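Local coordinates for protein GH62 hydrolase (Scytalidium thermophilum, PDB 4PVA) that acts as a fungal GH62 alpha-L-arabinofuranosidase, probably removing arabinofuranosyl side groups from arabinoxylan during the breakdown of plant cell walls, at residues A224-I229 with Y238-E243; D163-C168 with Q305-D310; V33-D38 with P334-L339; A43-P48 with V59-A64. One frame throughout, in Å; residues are numbered along the deposited sequence.

How the contacts relate
Contacts 1, 2 and 4 are buried in the beta-propeller of this family, whereas contact 3 lies nearer the surface. Contacts 1 and 4 are antiparallel hairpin pairs on opposite sides of the chain's centre. Contact 2 touches contact 1: Trp165 bonds to Ile226, and strand 308-309 lies beside strand 222-229. Contact 3 likewise touches contact 4, where Arg336 bonds to Ala43 O and Trp335 O to Ile45 N. The chemistry changes with place: backbone ladders with aliphatic packing in both hairpins, each with one basic side chain reaching a phosphate, and an Asp47-Ser62 bond in contact 4; a leucine packed on a tryptophan and a valine, with a bridging water, between blades; a stacked arginine towards the outside.

Contact 1: residues A224-I229 with Y238-E243; sequences ACIYRI and YLLLVE. With PO4 (phosphate ion), chain E.
The beta hairpin of one propeller blade pairs Ala224-Ile229 with Tyr238-Glu243, its hydrogen-bonded pairs being Cys225 with Leu241 and Tyr227 with Leu239. Two backbone bonds tie each pair; Leu241 N to Cys225 O measures 2.8 Å. On the face carrying these four side chains, the edge of the Tyr227 ring brings CE2 within 4.1 Å of Leu241 CD1. On the other, Ile226 and Leu240 lie side by side, their CD1 methyls 3.5 Å apart; such branched chains suit a fully buried strand. Beyond them Arg228 passes over the Tyr238 ring, its CD 4.2 Å from the centroid. With CG anti to the backbone N (chi1 168°) and a bend at chi2, the arginine carries its guanidinium past the ring to a phosphate ion, probably from the crystallisation liquor, held edge-on by NH1 to O2 and NH2 to O3, both 2.8 Å. A serine in place of Arg228 would probably uncover the Tyr238 face and leave the phosphate without these two donors. Strand 308-309 borders the hairpin beside 222-229 and strand 251-258 beside 238-245, while Trp165 of strand 162-168 meets Tyr227 edge-to-face and Val298 N bonds to the Tyr227 hydroxyl.

Contact 2: residues D163-C168 with Q305-D310; sequences DMWVVC and QTLTLD
Leu307 points at strand 163-168, and its side chain and that of Trp165 reach toward each other from opposite sides, between blades of the propeller. Its CD1 lies 3.7 Å from Trp165 CZ2, on the benzene part of the indole and oblique to the ring. Its other methyl, CD2, comes within 3.4 Å of Val166 O, a carbonyl that also accepts a bond from Gln104. Val167 crosses the leucine at a slant: CG2, anti to the backbone N while CG1 takes the crowded position (chi1 56°), touches Leu307 CB at 3.9 Å. A forked aliphatic residue suits this place, since it can fill the angle between an aromatic ring and a valine. Leu307 itself has a left-handed backbone (phi 54°), which marks the turn leading into strand 308-309.

At the end of the strand, Cys168 faces Gln305, and its SG lies 3.8 Å from CG of that glutamine. Here the backbones meet as well: Cys168 N donates to Gln305 O at 3.0 Å, and a single water donates to both Cys168 O (2.7 Å) and Thr306 O, joining two carbonyls that could not bond directly. Around the contact, strand 178-184 pairs with 162-168, Gln104 and Phe108 of strand 101-108 pack on Leu307 and Gln305, and strand 222-229 lies on another side, with Ile226 O accepting from Trp165 NE1.

Contact 3: residues V33-D38 with P334-L339; sequences VFPKND and PWRLGL
Arg336 runs across the Phe34 ring at about a right angle and ends against Pro35. Its CD lies over the ring face, 3.9 Å from the centroid in a CH-pi contact, and NE reaches Phe34 CD2 at 3.2 Å, with guanidinium and ring planes 48° apart. Pro35 covers one face of the guanidinium, its CD 3.3 Å from NH1, while Pro334 O sits over the opposite face. A bend at chi2 (-72°) folds the arginine back so that NH1 donates to Trp335 O at 2.9 Å and also to Ala43 O.

Behind this layer the single antiparallel bridge Val33-Leu337 ties the loop between strands 26-28 and 44-53 to strand 336-341, near the chain end. Leu337 N bonds to Val33 O at 3.1 Å, and the return bond from Val33 N to Leu337 O is 3.3 Å. Val33 CB lies 4.0 Å from Leu337 CB. Further out, Ile45 and Phe74 pack on Leu337, and Asn83 takes the N-H of Phe34. Arginine suits the site: its aliphatic part lies on an aromatic ring while its flat end meets carbonyls, and the oxygens of Trp335 and Ala43 probably ease its charge where burial is only partial.

Contact 4: residues A43-P48 with V59-A64; sequences AGIKDP and VFASTA. With PO4 (phosphate ion), chain F.
Lys46 lays its aliphatic chain over Ala64, CD resting 3.6 Å from the Ala64 CB, where a small side chain suits a lysine passing above. A bend at chi3 (75°) then turns NZ to a phosphate ion, probably from the crystallisation liquor, with O3 at 2.7 Å. Asp47 reaches across to Ser62: OD1 accepts from OG at 2.7 Å on its syn lone pair, while Ala102 N also bonds to that hydroxyl. Asp47 CG stands between the backbone N and the carbonyl carbon (chi1 61°), which brings the carboxylate over the neighbouring strand. A leucine in place of Asp47 would probably leave the Ser62 hydroxyl without this acceptor, with Ala102 N as its remaining partner.

The strands pair antiparallel, Ser62 N to Lys46 O measuring 2.9 Å. Ala64 O takes both Ala43 N and Gly44 N, the latter at 3.0 Å, in a classic beta bulge. On the other face, Ile45 CG2 packs on Ala61 CB at 3.9 Å. Strand 68-76 continues the blade beyond 56-65, strand 101-108 touches Asp47 and Ser62 through Pro103, and Gln320 of strand 316-321 joins His295, Arg251 and Tyr330 round the phosphate, in a central pocket that is probably the active site, as in other GH62 enzymes.

Contact 1: residues A224-I229 with Y238-E243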
# COMPACT_ATOMS: atom_id res chain seq x y z
N ALA A 224 -1.57 -0.40 5.94
CA ALA A 224 -1.44 -1.84 6.03
C ALA A 224 -1.20 -2.48 4.66
O ALA A 224 -1.73 -2.06 3.62
CB ALA A 224 -2.67 -2.45 6.66
N CYS A 225 -0.43 -3.55 4.70
CA CYS A 225 -0.24 -4.48 3.58
C CYS A 225 -0.42 -5.87 4.12
O CYS A 225 0.14 -6.18 5.16
CB CYS A 225 1.19 -4.41 3.00
SG CYS A 225 1.80 -2.80 2.48
N ILE A 226 -1.17 -6.71 3.42
CA ILE A 226 -1.29 -8.13 3.75
C ILE A 226 -0.92 -8.92 2.52
O ILE A 226 -1.55 -8.80 1.47
CB ILE A 226 -2.69 -8.53 4.24
CG1 ILE A 226 -3.12 -7.82 5.55
CG2 ILE A 226 -2.74 -10.03 4.44
CD1 ILE A 226 -3.43 -6.35 5.46
N TYR A 227 0.12 -9.74 2.66
CA TYR A 227 0.68 -10.56 1.56
C TYR A 227 0.64 -12.03 1.90
O TYR A 227 0.84 -12.43 3.04
CB TYR A 227 2.13 -10.19 1.32
CG TYR A 227 2.36 -8.79 0.85
CD1 TYR A 227 2.00 -8.41 -0.43
CD2 TYR A 227 2.98 -7.84 1.63
CE1 TYR A 227 2.24 -7.14 -0.89
CE2 TYR A 227 3.22 -6.57 1.17
CZ TYR A 227 2.84 -6.21 -0.09
OH TYR A 227 3.09 -4.93 -0.54
N ARG A 228 0.42 -12.84 0.87
CA ARG A 228 0.66 -14.28 0.96
C ARG A 228 2.12 -14.58 0.66
O ARG A 228 2.69 -14.02 -0.25
CB ARG A 228 -0.19 -14.98 -0.09
CG ARG A 228 0.14 -16.46 -0.34
CD ARG A 228 -0.20 -17.30 0.86
NE ARG A 228 0.46 -18.62 0.84
CZ ARG A 228 -0.04 -19.70 0.26
NH1 ARG A 228 -1.15 -19.65 -0.44
NH2 ARG A 228 0.65 -20.84 0.35
N ILE A 229 2.70 -15.47 1.45
CA ILE A 229 4.06 -15.94 1.18
C ILE A 229 3.95 -17.25 0.41
O ILE A 229 3.42 -18.23 0.89
CB ILE A 229 4.84 -16.14 2.49
CG1 ILE A 229 4.89 -14.85 3.32
CG2 ILE A 229 6.25 -16.70 2.21
CD1 ILE A 229 5.32 -13.58 2.62
N TYR A 238 0.88 -15.86 5.89
CA TYR A 238 0.48 -14.48 5.66
C TYR A 238 1.30 -13.48 6.47
O TYR A 238 1.55 -13.66 7.66
CB TYR A 238 -1.03 -14.28 5.93
CG TYR A 238 -1.85 -14.83 4.79
CD1 TYR A 238 -2.00 -14.10 3.62
CD2 TYR A 238 -2.34 -16.12 4.84
CE1 TYR A 238 -2.69 -14.61 2.56
CE2 TYR A 238 -3.03 -16.65 3.78
CZ TYR A 238 -3.18 -15.89 2.64
OH TYR A 238 -3.89 -16.40 1.58
N LEU A 239 1.72 -12.42 5.79
CA LEU A 239 2.54 -11.35 6.35
C LEU A 239 1.69 -10.09 6.39
O LEU A 239 1.19 -9.65 5.36
CB LEU A 239 3.77 -11.14 5.47
CG LEU A 239 4.71 -10.01 5.83
CD1 LEU A 239 5.38 -10.22 7.19
CD2 LEU A 239 5.77 -9.81 4.75
N LEU A 240 1.58 -9.50 7.56
CA LEU A 240 0.93 -8.19 7.78
C LEU A 240 2.00 -7.15 8.08
O LEU A 240 2.83 -7.35 8.97
CB LEU A 240 -0.05 -8.25 8.95
CG LEU A 240 -0.61 -6.91 9.43
CD1 LEU A 240 -1.50 -6.25 8.40
CD2 LEU A 240 -1.34 -7.12 10.76
N LEU A 241 1.96 -6.05 7.33
CA LEU A 241 2.79 -4.86 7.58
C LEU A 241 1.88 -3.72 7.97
O LEU A 241 0.83 -3.54 7.34
CB LEU A 241 3.56 -4.46 6.35
CG LEU A 241 4.37 -5.56 5.66
CD1 LEU A 241 5.09 -5.00 4.46
CD2 LEU A 241 5.33 -6.24 6.62
N VAL A 242 2.24 -2.95 8.98
CA VAL A 242 1.50 -1.73 9.35
C VAL A 242 2.50 -0.66 9.69
O VAL A 242 3.48 -0.91 10.36
CB VAL A 242 0.50 -1.95 10.54
CG1 VAL A 242 -0.25 -0.66 10.86
CG2 VAL A 242 -0.48 -3.08 10.27
N GLU A 243 2.25 0.55 9.24
CA GLU A 243 3.11 1.67 9.55
C GLU A 243 2.87 2.18 10.96
O GLU A 243 1.72 2.30 11.40
CB GLU A 243 2.93 2.79 8.51
CG GLU A 243 3.89 3.94 8.59
CD GLU A 243 3.77 4.90 7.43
OE1 GLU A 243 3.23 4.49 6.38
OE2 GLU A 243 4.31 6.04 7.59
P PO4 E . -1.27 -23.24 -1.52
O1 PO4 E . -1.71 -23.93 -0.27
O2 PO4 E . -2.15 -22.02 -1.48
O3 PO4 E . 0.20 -22.91 -1.43
O4 PO4 E . -1.49 -24.02 -2.78

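Contact 2: residues D163-C168 with Q305-D310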
# COMPACT_ATOMS: atom_id res chain seq x y z
N ASP A 163 -6.52 4.17 3.56
CA ASP A 163 -5.54 3.12 3.31
C ASP A 163 -6.17 1.77 3.11
O ASP A 163 -6.04 0.83 3.94
CB ASP A 163 -4.45 3.12 4.37
CG ASP A 163 -3.66 4.39 4.36
OD1 ASP A 163 -3.92 5.28 3.51
OD2 ASP A 163 -2.75 4.56 5.16
N MSE A 164 -6.80 1.62 1.96
CA MSE A 164 -7.60 0.45 1.63
C MSE A 164 -6.75 -0.63 0.99
O MSE A 164 -5.92 -0.35 0.10
CB MSE A 164 -8.70 0.90 0.64
CG MSE A 164 -9.43 2.19 0.95
SE MSE A 164 -10.28 2.04 2.70
CE MSE A 164 -10.88 3.91 2.84
N TRP A 165 -6.94 -1.88 1.41
CA TRP A 165 -6.13 -2.99 0.91
C TRP A 165 -6.98 -4.23 0.70
O TRP A 165 -7.59 -4.71 1.67
CB TRP A 165 -5.02 -3.32 1.93
CG TRP A 165 -4.10 -4.40 1.48
CD1 TRP A 165 -4.26 -5.75 1.62
CD2 TRP A 165 -2.88 -4.21 0.79
NE1 TRP A 165 -3.21 -6.42 1.04
CE2 TRP A 165 -2.36 -5.48 0.51
CE3 TRP A 165 -2.19 -3.09 0.34
CZ2 TRP A 165 -1.15 -5.67 -0.13
CZ3 TRP A 165 -1.00 -3.28 -0.33
CH2 TRP A 165 -0.50 -4.55 -0.56
N VAL A 166 -6.99 -4.78 -0.50
CA VAL A 166 -7.66 -6.05 -0.77
C VAL A 166 -6.65 -7.19 -0.87
O VAL A 166 -5.59 -7.05 -1.48
CB VAL A 166 -8.47 -5.98 -2.09
CG1 VAL A 166 -8.96 -7.33 -2.57
CG2 VAL A 166 -9.61 -5.00 -1.92
N VAL A 167 -7.02 -8.33 -0.30
CA VAL A 167 -6.29 -9.57 -0.51
C VAL A 167 -7.28 -10.72 -0.48
O VAL A 167 -8.15 -10.78 0.38
CB VAL A 167 -5.13 -9.73 0.50
CG1 VAL A 167 -5.63 -9.64 1.93
CG2 VAL A 167 -4.38 -11.05 0.27
N CYS A 168 -7.11 -11.64 -1.41
CA CYS A 168 -8.01 -12.78 -1.56
C CYS A 168 -7.27 -14.07 -1.29
O CYS A 168 -6.12 -14.20 -1.67
CB CYS A 168 -8.62 -12.82 -2.98
SG CYS A 168 -9.33 -11.24 -3.51
N GLN A 305 -4.92 -11.35 -7.52
CA GLN A 305 -5.63 -10.89 -6.35
C GLN A 305 -5.26 -11.59 -5.07
O GLN A 305 -5.79 -11.25 -4.03
CB GLN A 305 -7.15 -11.02 -6.61
CG GLN A 305 -7.67 -12.46 -6.65
CD GLN A 305 -7.47 -13.19 -7.97
OE1 GLN A 305 -7.08 -12.63 -8.97
NE2 GLN A 305 -7.75 -14.45 -7.93
N THR A 306 -4.38 -12.59 -5.16
CA THR A 306 -3.89 -13.25 -3.96
C THR A 306 -2.73 -12.50 -3.28
O THR A 306 -2.32 -12.88 -2.18
CB THR A 306 -3.49 -14.73 -4.22
OG1 THR A 306 -2.37 -14.78 -5.10
CG2 THR A 306 -4.66 -15.53 -4.81
N LEU A 307 -2.16 -11.49 -3.94
CA LEU A 307 -1.11 -10.65 -3.34
C LEU A 307 0.02 -11.54 -2.81
O LEU A 307 0.53 -11.38 -1.69
CB LEU A 307 -1.69 -9.74 -2.26
CG LEU A 307 -2.32 -8.43 -2.74
CD1 LEU A 307 -1.32 -7.51 -3.39
CD2 LEU A 307 -3.51 -8.65 -3.70
N THR A 308 0.46 -12.44 -3.68
CA THR A 308 1.50 -13.40 -3.36
C THR A 308 2.91 -12.88 -3.66
O THR A 308 3.15 -12.32 -4.71
CB THR A 308 1.25 -14.73 -4.09
OG1 THR A 308 -0.05 -15.22 -3.76
CG2 THR A 308 2.28 -15.78 -3.70
N LEU A 309 3.81 -13.09 -2.70
CA LEU A 309 5.23 -12.80 -2.83
C LEU A 309 6.04 -14.10 -2.91
O LEU A 309 5.81 -15.01 -2.14
CB LEU A 309 5.74 -11.98 -1.63
CG LEU A 309 4.96 -10.71 -1.31
CD1 LEU A 309 5.65 -9.98 -0.19
CD2 LEU A 309 4.82 -9.82 -2.51
N ASP A 310 7.01 -14.12 -3.81
CA ASP A 310 7.94 -15.23 -3.95
C ASP A 310 9.21 -14.89 -3.19
O ASP A 310 10.03 -14.12 -3.68
CB ASP A 310 8.25 -15.46 -5.43
CG ASP A 310 9.19 -16.61 -5.65
OD1 ASP A 310 9.80 -17.13 -4.71
OD2 ASP A 310 9.27 -17.00 -6.84
O HOH W 1 -3.62 -14.86 -0.76

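Contact 3: residues V33-D38 with P334-L339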
# COMPACT_ATOMS: atom_id res chain seq x y z
N VAL A 33 11.91 9.21 -7.54
CA VAL A 33 10.81 9.88 -8.25
C VAL A 33 10.40 11.15 -7.52
O VAL A 33 10.05 11.09 -6.33
CB VAL A 33 9.60 8.98 -8.46
CG1 VAL A 33 8.54 9.71 -9.29
CG2 VAL A 33 9.98 7.70 -9.15
N PHE A 34 10.50 12.26 -8.24
CA PHE A 34 10.19 13.60 -7.78
C PHE A 34 8.92 14.10 -8.48
O PHE A 34 8.58 13.65 -9.56
CB PHE A 34 11.34 14.59 -8.15
CG PHE A 34 12.59 14.40 -7.36
CD1 PHE A 34 13.40 13.27 -7.55
CD2 PHE A 34 12.98 15.34 -6.43
CE1 PHE A 34 14.57 13.12 -6.84
CE2 PHE A 34 14.14 15.18 -5.70
CZ PHE A 34 14.92 14.06 -5.89
N PRO A 35 8.24 15.08 -7.89
CA PRO A 35 7.22 15.78 -8.64
C PRO A 35 7.80 16.44 -9.89
O PRO A 35 8.97 16.82 -9.92
CB PRO A 35 6.79 16.89 -7.69
CG PRO A 35 7.25 16.52 -6.37
CD PRO A 35 8.45 15.65 -6.56
N LYS A 36 6.96 16.60 -10.91
CA LYS A 36 7.38 17.26 -12.11
C LYS A 36 7.42 18.76 -11.85
O LYS A 36 6.71 19.29 -11.00
CB LYS A 36 6.45 16.95 -13.27
CG LYS A 36 6.28 15.49 -13.60
CD LYS A 36 7.61 14.82 -13.92
CE LYS A 36 7.41 13.37 -14.29
NZ LYS A 36 8.70 12.63 -14.48
N ASN A 37 8.27 19.45 -12.60
CA ASN A 37 8.23 20.89 -12.61
C ASN A 37 7.21 21.26 -13.69
O ASN A 37 7.55 21.52 -14.83
CB ASN A 37 9.62 21.45 -12.90
CG ASN A 37 9.66 22.97 -12.89
OD1 ASN A 37 8.67 23.65 -12.59
ND2 ASN A 37 10.83 23.53 -13.21
N ASP A 38 5.93 21.19 -13.32
CA ASP A 38 4.84 21.58 -14.22
C ASP A 38 3.81 22.43 -13.47
O ASP A 38 3.98 22.73 -12.29
CB ASP A 38 4.21 20.33 -14.90
CG ASP A 38 3.56 19.38 -13.94
OD1 ASP A 38 3.13 19.79 -12.85
OD2 ASP A 38 3.45 18.19 -14.32
N PRO A 334 7.68 17.50 1.09
CA PRO A 334 8.33 17.11 -0.16
C PRO A 334 8.69 15.60 -0.18
O PRO A 334 9.84 15.19 -0.27
CB PRO A 334 9.58 17.99 -0.18
CG PRO A 334 9.91 18.17 1.25
CD PRO A 334 8.58 18.28 1.95
N TRP A 335 7.67 14.77 -0.14
CA TRP A 335 7.84 13.33 -0.27
C TRP A 335 8.37 12.97 -1.64
O TRP A 335 7.99 13.58 -2.66
CB TRP A 335 6.54 12.56 -0.03
CG TRP A 335 5.93 12.70 1.31
CD1 TRP A 335 4.92 13.54 1.67
CD2 TRP A 335 6.25 11.93 2.50
NE1 TRP A 335 4.61 13.37 3.02
CE2 TRP A 335 5.40 12.38 3.53
CE3 TRP A 335 7.18 10.93 2.79
CZ2 TRP A 335 5.43 11.83 4.82
CZ3 TRP A 335 7.21 10.41 4.06
CH2 TRP A 335 6.35 10.86 5.06
N ARG A 336 9.27 12.00 -1.68
CA ARG A 336 9.76 11.43 -2.91
C ARG A 336 9.66 9.91 -2.80
O ARG A 336 9.64 9.38 -1.69
CB ARG A 336 11.25 11.80 -3.13
CG ARG A 336 11.65 13.25 -2.79
CD ARG A 336 11.08 14.10 -3.81
NE ARG A 336 11.36 15.52 -3.64
CZ ARG A 336 10.42 16.44 -3.50
NH1 ARG A 336 9.14 16.09 -3.40
NH2 ARG A 336 10.77 17.74 -3.50
N LEU A 337 9.60 9.19 -3.91
CA LEU A 337 9.65 7.73 -3.88
C LEU A 337 11.07 7.21 -3.90
O LEU A 337 11.91 7.74 -4.63
CB LEU A 337 8.92 7.10 -5.05
CG LEU A 337 7.49 7.59 -5.29
CD1 LEU A 337 6.88 6.84 -6.46
CD2 LEU A 337 6.63 7.43 -4.04
N GLY A 338 11.32 6.19 -3.10
CA GLY A 338 12.59 5.48 -3.13
C GLY A 338 12.34 4.00 -3.08
O GLY A 338 11.21 3.55 -3.00
N LEU A 339 13.45 3.23 -3.11
CA LEU A 339 13.41 1.78 -3.14
C LEU A 339 14.31 1.18 -2.06
O LEU A 339 15.47 1.59 -1.94
CB LEU A 339 13.93 1.30 -4.50
CG LEU A 339 14.12 -0.18 -4.69
CD1 LEU A 339 12.86 -0.97 -4.76
CD2 LEU A 339 14.93 -0.47 -5.93

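Contact 4: residues A43-P48 with V59-A64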
# COMPACT_ATOMS: atom_id res chain seq x y z
N ALA A 43 3.65 18.97 -4.56
CA ALA A 43 4.68 19.05 -3.52
C ALA A 43 5.34 17.68 -3.28
O ALA A 43 6.55 17.58 -3.10
CB ALA A 43 4.11 19.61 -2.23
N GLY A 44 4.52 16.62 -3.17
CA GLY A 44 4.99 15.28 -2.84
C GLY A 44 4.46 14.24 -3.81
O GLY A 44 3.32 14.33 -4.26
N ILE A 45 5.30 13.25 -4.09
CA ILE A 45 4.85 12.01 -4.73
C ILE A 45 4.90 10.94 -3.67
O ILE A 45 5.90 10.74 -2.99
CB ILE A 45 5.72 11.63 -5.95
CG1 ILE A 45 5.74 12.78 -6.98
CG2 ILE A 45 5.18 10.39 -6.63
CD1 ILE A 45 4.42 13.04 -7.64
N LYS A 46 3.76 10.24 -3.54
CA LYS A 46 3.44 9.48 -2.36
C LYS A 46 2.87 8.11 -2.64
O LYS A 46 2.33 7.84 -3.71
CB LYS A 46 2.43 10.23 -1.50
CG LYS A 46 2.95 11.55 -0.97
CD LYS A 46 1.99 12.21 0.00
CE LYS A 46 1.98 11.54 1.36
NZ LYS A 46 1.05 12.22 2.27
N ASP A 47 2.97 7.24 -1.64
CA ASP A 47 2.17 6.03 -1.51
C ASP A 47 2.08 5.21 -2.78
O ASP A 47 1.03 5.07 -3.39
CB ASP A 47 0.83 6.31 -0.84
CG ASP A 47 -0.06 7.25 -1.56
OD1 ASP A 47 -0.33 7.02 -2.77
OD2 ASP A 47 -0.57 8.22 -0.91
N PRO A 48 3.20 4.59 -3.19
CA PRO A 48 3.21 3.85 -4.45
C PRO A 48 2.64 2.45 -4.35
O PRO A 48 2.73 1.79 -3.31
CB PRO A 48 4.71 3.78 -4.77
CG PRO A 48 5.34 3.70 -3.43
CD PRO A 48 4.53 4.61 -2.56
N VAL A 59 3.80 1.74 -12.06
CA VAL A 59 3.62 2.38 -10.77
C VAL A 59 2.41 3.30 -10.77
O VAL A 59 2.19 4.06 -11.71
CB VAL A 59 4.87 3.17 -10.35
CG1 VAL A 59 4.70 3.79 -8.96
CG2 VAL A 59 6.10 2.26 -10.37
N PHE A 60 1.62 3.22 -9.69
CA PHE A 60 0.59 4.21 -9.40
C PHE A 60 0.98 4.86 -8.10
O PHE A 60 1.44 4.18 -7.17
CB PHE A 60 -0.80 3.57 -9.28
CG PHE A 60 -1.26 2.84 -10.54
CD1 PHE A 60 -0.72 1.59 -10.85
CD2 PHE A 60 -2.18 3.40 -11.39
CE1 PHE A 60 -1.10 0.92 -12.00
CE2 PHE A 60 -2.58 2.71 -12.53
CZ PHE A 60 -2.03 1.48 -12.81
N ALA A 61 0.85 6.17 -8.00
CA ALA A 61 1.20 6.94 -6.83
C ALA A 61 0.24 8.11 -6.66
O ALA A 61 -0.50 8.44 -7.60
CB ALA A 61 2.64 7.45 -6.93
N SER A 62 0.25 8.74 -5.50
CA SER A 62 -0.55 9.92 -5.29
C SER A 62 0.28 11.15 -5.42
O SER A 62 1.45 11.20 -5.07
CB SER A 62 -1.21 9.93 -3.95
OG SER A 62 -2.08 8.79 -3.86
N THR A 63 -0.35 12.18 -5.94
CA THR A 63 0.17 13.54 -5.92
C THR A 63 -0.41 14.25 -4.72
O THR A 63 -1.60 14.13 -4.44
CB THR A 63 -0.16 14.30 -7.22
OG1 THR A 63 -1.59 14.38 -7.37
CG2 THR A 63 0.42 13.61 -8.40
N ALA A 64 0.43 15.00 -4.00
CA ALA A 64 -0.01 15.73 -2.84
C ALA A 64 0.45 17.16 -2.91
O ALA A 64 1.61 17.41 -3.24
CB ALA A 64 0.55 15.08 -1.59
P PO4 F . 0.56 9.35 4.60
O1 PO4 F . 1.69 8.80 5.51
O2 PO4 F . -0.79 9.04 5.27
O3 PO4 F . 0.72 10.86 4.58
O4 PO4 F . 0.67 8.74 3.28